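Local coordinates for protein allantoicase (Saccharomyces cerevisiae, PDB 1O59) that hydrolyses allantoate to (S)-ureidoglycolate and urea, a step of purine breakdown that supplies nitrogen when primary sources are limiting, at residues Y93-I107 with L169-P183. Sequence-based numbering, arbitrary orientation. Where two conformers were deposited one is given.
Sequences YDWVIIKMGVAAAHI and LTKERFTHIKLKMYP
Two antiparallel neighbours of a five-stranded sheet, 94-99 and 176-182, meet here, and Tyr93 closes one end of the pair by lying across Lys180 and Tyr182. CD of Lys180 sits over the centre of the Tyr93 ring, 3.7 Å from its centroid, the lysine chain running extended along that face toward the phenol oxygen. With CG between its backbone N and carbonyl carbon (chi1 58°), Tyr93 also turns a ring edge toward the face of Tyr182 in an offset edge-to-face pair, planes 63° apart. NZ of Lys180 continues to a salt bridge with Glu128, while Tyr93 OH bonds to Glu141. Replacing Tyr93 by an alanine would keep the CB over Tyr182 but would probably strip the ring from the Lys180 methylenes, lose its edge contact with Tyr182 and leave Glu141 without its phenol partner. Between the strands, paired backbone bonds join Asp94 with Met181, Val96 with Leu179 and Ile98 with Ile177; Ile98 N reaches Ile177 O at 2.8 Å. On the side of Val96, its CG1 packs 3.6 Å from Leu179 CD2, and Trp83 touches both residues. Within the allantoicase repeat, 94-99 and 176-182 are adjacent in the sheet though far apart in sequence, with 45-49 flanking the first and 124-130 the second. A classic beta bulge at Thr175 and His176, opposite Leu130, follows; Thr175 OG1 and His176 ND1 share a 2.7 Å hydrogen bond at the imidazole edge, and Lys99 CG covers a face of that ring. At the bulge, Met100 N bonds to Thr175 O, and CE of selenomethionine Met100 lies 4.0 Å from Ile177 CD1. The chains then pair again at Ala105 and Phe174. Beyond them, the His106 ring carries Arg173 CB over one face, 4.0 Å from its centroid, with Thr170 O and Lys171 O at its edge.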
# COMPACT_ATOMS: atom_id res chain seq x y z
N TYR A 93 -0.34 25.96 11.22
CA TYR A 93 0.16 24.67 10.74
C TYR A 93 0.75 24.75 9.34
O TYR A 93 0.37 25.59 8.53
CB TYR A 93 -0.94 23.59 10.79
CG TYR A 93 -2.16 23.94 9.99
CD1 TYR A 93 -2.21 23.70 8.63
CD2 TYR A 93 -3.25 24.56 10.58
CE1 TYR A 93 -3.32 24.06 7.88
CE2 TYR A 93 -4.36 24.92 9.84
CZ TYR A 93 -4.39 24.66 8.49
OH TYR A 93 -5.47 25.01 7.74
N ASP A 94 1.73 23.88 9.10
CA ASP A 94 2.15 23.53 7.75
C ASP A 94 1.28 22.38 7.26
O ASP A 94 0.70 21.64 8.07
CB ASP A 94 3.63 23.09 7.73
CG ASP A 94 4.58 24.25 7.58
OD1 ASP A 94 4.36 25.07 6.63
OD2 ASP A 94 5.56 24.41 8.36
N TRP A 95 1.20 22.23 5.94
CA TRP A 95 0.34 21.24 5.34
C TRP A 95 0.84 20.70 3.98
O TRP A 95 1.64 21.33 3.29
CB TRP A 95 -1.06 21.78 5.15
CG TRP A 95 -1.07 23.05 4.43
CD1 TRP A 95 -1.08 24.28 4.98
CD2 TRP A 95 -1.09 23.24 3.01
NE1 TRP A 95 -1.06 25.23 3.99
CE2 TRP A 95 -1.07 24.61 2.77
CE3 TRP A 95 -1.10 22.38 1.91
CZ2 TRP A 95 -1.07 25.14 1.49
CZ3 TRP A 95 -1.10 22.91 0.65
CH2 TRP A 95 -1.09 24.27 0.45
N VAL A 96 0.34 19.53 3.64
CA VAL A 96 0.58 18.92 2.34
C VAL A 96 -0.70 18.25 1.89
O VAL A 96 -1.39 17.58 2.68
CB VAL A 96 1.79 17.92 2.37
CG1 VAL A 96 1.69 16.98 3.54
CG2 VAL A 96 1.88 17.13 1.10
N ILE A 97 -1.01 18.45 0.62
CA ILE A 97 -2.14 17.83 0.00
C ILE A 97 -1.67 16.68 -0.91
O ILE A 97 -0.73 16.83 -1.71
CB ILE A 97 -2.96 18.87 -0.77
CG1 ILE A 97 -3.61 19.87 0.19
CG2 ILE A 97 -4.06 18.18 -1.55
CD1 ILE A 97 -4.07 21.16 -0.46
N ILE A 98 -2.35 15.54 -0.81
CA ILE A 98 -1.96 14.34 -1.55
C ILE A 98 -3.17 13.67 -2.18
O ILE A 98 -4.16 13.37 -1.50
CB ILE A 98 -1.26 13.31 -0.65
CG1 ILE A 98 -0.07 13.94 0.09
CG2 ILE A 98 -0.71 12.17 -1.49
CD1 ILE A 98 0.29 13.22 1.36
N LYS A 99 -3.06 13.45 -3.49
CA LYS A 99 -4.06 12.74 -4.21
C LYS A 99 -3.74 11.25 -4.11
O LYS A 99 -2.59 10.84 -4.28
CB LYS A 99 -4.06 13.18 -5.65
CG LYS A 99 -5.25 12.66 -6.40
CD LYS A 99 -5.42 13.29 -7.75
CE LYS A 99 -6.62 12.59 -8.46
NZ LYS A 99 -6.70 12.89 -9.94
N MSE A 100 -4.75 10.44 -3.81
CA MSE A 100 -4.55 8.99 -3.76
C MSE A 100 -4.24 8.44 -5.15
O MSE A 100 -4.62 9.02 -6.17
CB MSE A 100 -5.80 8.25 -3.27
CG MSE A 100 -6.28 8.64 -1.90
SE MSE A 100 -7.99 7.82 -1.50
CE MSE A 100 -8.27 8.73 -0.02
N GLY A 101 -3.61 7.27 -5.16
CA GLY A 101 -3.35 6.59 -6.41
C GLY A 101 -4.52 5.74 -6.82
O GLY A 101 -4.68 5.42 -7.96
N VAL A 102 -5.35 5.36 -5.86
CA VAL A 102 -6.65 4.73 -6.14
C VAL A 102 -7.71 5.81 -6.35
O VAL A 102 -7.52 6.96 -5.98
CB VAL A 102 -7.06 3.80 -5.01
CG1 VAL A 102 -6.03 2.71 -4.87
CG2 VAL A 102 -7.24 4.57 -3.69
N ALA A 103 -8.83 5.42 -6.92
CA ALA A 103 -9.92 6.34 -7.26
C ALA A 103 -10.64 6.97 -6.04
O ALA A 103 -11.13 8.11 -6.15
CB ALA A 103 -10.93 5.62 -8.12
N ALA A 104 -10.73 6.21 -4.94
CA ALA A 104 -11.43 6.60 -3.74
C ALA A 104 -11.27 5.52 -2.65
O ALA A 104 -11.03 4.35 -2.94
CB ALA A 104 -12.90 6.82 -4.04
N ALA A 105 -11.40 5.92 -1.40
CA ALA A 105 -11.30 4.98 -0.29
C ALA A 105 -11.98 5.48 1.00
O ALA A 105 -12.09 6.69 1.23
CB ALA A 105 -9.83 4.66 -0.03
N HIS A 106 -12.40 4.53 1.82
CA HIS A 106 -12.78 4.77 3.22
C HIS A 106 -11.54 4.60 4.13
O HIS A 106 -10.83 3.60 4.01
CB HIS A 106 -13.86 3.77 3.63
CG HIS A 106 -15.16 3.92 2.90
ND1 HIS A 106 -15.47 3.22 1.76
CD2 HIS A 106 -16.26 4.67 3.18
CE1 HIS A 106 -16.69 3.53 1.36
NE2 HIS A 106 -17.19 4.41 2.21
N ILE A 107 -11.26 5.55 5.02
CA ILE A 107 -10.00 5.53 5.82
C ILE A 107 -10.12 4.83 7.16
O ILE A 107 -11.10 5.03 7.87
CB ILE A 107 -9.46 6.96 6.03
CG1 ILE A 107 -9.33 7.68 4.69
CG2 ILE A 107 -8.12 6.94 6.74
CD1 ILE A 107 -8.43 6.92 3.65
N LEU A 169 -13.55 2.37 10.15
CA LEU A 169 -13.56 2.90 8.80
C LEU A 169 -14.47 4.11 8.69
O LEU A 169 -15.64 4.09 9.05
CB LEU A 169 -14.04 1.87 7.79
CG LEU A 169 -13.08 0.95 7.07
CD1 LEU A 169 -13.92 -0.03 6.28
CD2 LEU A 169 -12.13 1.70 6.16
N THR A 170 -13.88 5.17 8.18
CA THR A 170 -14.59 6.31 7.66
C THR A 170 -15.88 5.90 6.93
O THR A 170 -15.89 4.97 6.15
CB THR A 170 -13.59 7.03 6.78
OG1 THR A 170 -13.16 8.23 7.42
CG2 THR A 170 -14.16 7.45 5.51
N LYS A 171 -16.98 6.59 7.23
CA LYS A 171 -18.28 6.29 6.65
C LYS A 171 -18.32 6.74 5.19
O LYS A 171 -18.82 6.02 4.33
CB LYS A 171 -19.35 7.03 7.43
CG LYS A 171 -20.77 6.64 7.09
CD LYS A 171 -21.30 5.42 7.92
CE LYS A 171 -21.80 5.80 9.34
NZ LYS A 171 -20.62 6.14 10.23
N GLU A 172 -17.73 7.90 4.91
CA GLU A 172 -17.75 8.50 3.58
C GLU A 172 -16.49 8.03 2.83
O GLU A 172 -15.56 7.52 3.43
CB GLU A 172 -17.78 10.04 3.69
CG GLU A 172 -18.70 10.66 4.76
CD GLU A 172 -18.02 11.81 5.53
OE1 GLU A 172 -18.56 12.95 5.60
OE2 GLU A 172 -16.91 11.59 6.07
N ARG A 173 -16.46 8.16 1.52
CA ARG A 173 -15.23 7.84 0.80
C ARG A 173 -14.58 9.12 0.38
O ARG A 173 -15.25 10.15 0.28
CB ARG A 173 -15.46 6.91 -0.39
CG ARG A 173 -16.16 7.51 -1.60
CD ARG A 173 -16.69 6.42 -2.53
NE ARG A 173 -17.43 6.87 -3.70
CZ ARG A 173 -18.67 7.33 -3.68
NH1 ARG A 173 -19.34 7.45 -2.53
NH2 ARG A 173 -19.26 7.70 -4.82
N PHE A 174 -13.27 9.05 0.16
CA PHE A 174 -12.44 10.22 -0.15
C PHE A 174 -11.42 9.91 -1.26
O PHE A 174 -11.16 8.74 -1.54
CB PHE A 174 -11.70 10.67 1.11
CG PHE A 174 -12.61 11.02 2.25
CD1 PHE A 174 -13.29 12.21 2.26
CD2 PHE A 174 -12.82 10.14 3.30
CE1 PHE A 174 -14.13 12.54 3.29
CE2 PHE A 174 -13.67 10.48 4.34
CZ PHE A 174 -14.31 11.68 4.32
N THR A 175 -10.87 10.97 -1.85
CA THR A 175 -9.92 10.92 -2.98
C THR A 175 -8.59 11.63 -2.72
O THR A 175 -7.62 11.37 -3.42
CB THR A 175 -10.53 11.62 -4.21
OG1 THR A 175 -10.81 12.98 -3.86
CG2 THR A 175 -11.88 11.04 -4.65
N HIS A 176 -8.60 12.57 -1.78
CA HIS A 176 -7.47 13.43 -1.46
C HIS A 176 -7.29 13.51 0.08
O HIS A 176 -8.26 13.50 0.81
CB HIS A 176 -7.74 14.86 -1.94
CG HIS A 176 -7.66 15.03 -3.43
ND1 HIS A 176 -8.65 14.58 -4.28
CD2 HIS A 176 -6.74 15.63 -4.21
CE1 HIS A 176 -8.33 14.89 -5.52
NE2 HIS A 176 -7.17 15.53 -5.50
N ILE A 177 -6.04 13.65 0.52
CA ILE A 177 -5.69 13.73 1.93
C ILE A 177 -4.92 15.01 2.19
O ILE A 177 -4.10 15.41 1.38
CB ILE A 177 -4.81 12.48 2.32
CG1 ILE A 177 -5.62 11.17 2.11
CG2 ILE A 177 -4.26 12.61 3.76
CD1 ILE A 177 -6.92 11.14 2.82
N LYS A 178 -5.21 15.62 3.34
CA LYS A 178 -4.45 16.77 3.85
C LYS A 178 -3.81 16.40 5.17
O LYS A 178 -4.48 16.03 6.15
CB LYS A 178 -5.35 18.01 4.06
CG LYS A 178 -4.57 19.33 4.05
CD LYS A 178 -5.22 20.47 4.81
CE LYS A 178 -6.57 20.82 4.29
NZ LYS A 178 -7.14 22.01 4.94
N LEU A 179 -2.49 16.51 5.19
CA LEU A 179 -1.73 16.32 6.41
C LEU A 179 -1.40 17.69 6.97
O LEU A 179 -0.90 18.55 6.26
CB LEU A 179 -0.45 15.54 6.08
CG LEU A 179 0.64 15.45 7.14
CD1 LEU A 179 0.21 14.62 8.32
CD2 LEU A 179 1.87 14.86 6.44
N LYS A 180 -1.71 17.89 8.24
CA LYS A 180 -1.40 19.14 8.93
C LYS A 180 -0.37 18.85 10.02
O LYS A 180 -0.54 17.93 10.80
CB LYS A 180 -2.67 19.71 9.57
CG LYS A 180 -3.83 20.07 8.65
CD LYS A 180 -4.81 20.98 9.42
CE LYS A 180 -5.89 21.61 8.52
NZ LYS A 180 -7.00 22.31 9.30
N MSE A 181 0.69 19.64 10.06
CA MSE A 181 1.73 19.60 11.10
C MSE A 181 1.74 20.94 11.85
O MSE A 181 1.91 22.01 11.23
CB MSE A 181 3.08 19.37 10.41
CG MSE A 181 4.34 19.70 11.22
SE MSE A 181 5.96 18.92 10.41
CE MSE A 181 5.96 19.83 8.86
N TYR A 182 1.57 20.87 13.16
CA TYR A 182 1.45 22.06 13.99
C TYR A 182 2.71 22.31 14.83
O TYR A 182 2.97 21.52 15.76
CB TYR A 182 0.28 21.91 14.96
CG TYR A 182 -1.08 21.59 14.36
CD1 TYR A 182 -1.42 20.28 13.99
CD2 TYR A 182 -2.06 22.58 14.24
CE1 TYR A 182 -2.68 19.98 13.49
CE2 TYR A 182 -3.32 22.29 13.74
CZ TYR A 182 -3.63 21.00 13.37
OH TYR A 182 -4.89 20.72 12.87
N PRO A 183 3.46 23.39 14.58
CA PRO A 183 3.21 24.39 13.54
C PRO A 183 4.14 24.25 12.34
O PRO A 183 3.88 24.84 11.29
CB PRO A 183 3.52 25.69 14.26
CG PRO A 183 4.63 25.31 15.15
CD PRO A 183 4.33 23.91 15.64
O HOH W 1 -8.40 23.52 7.20
O HOH W 2 -7.92 9.98 -6.57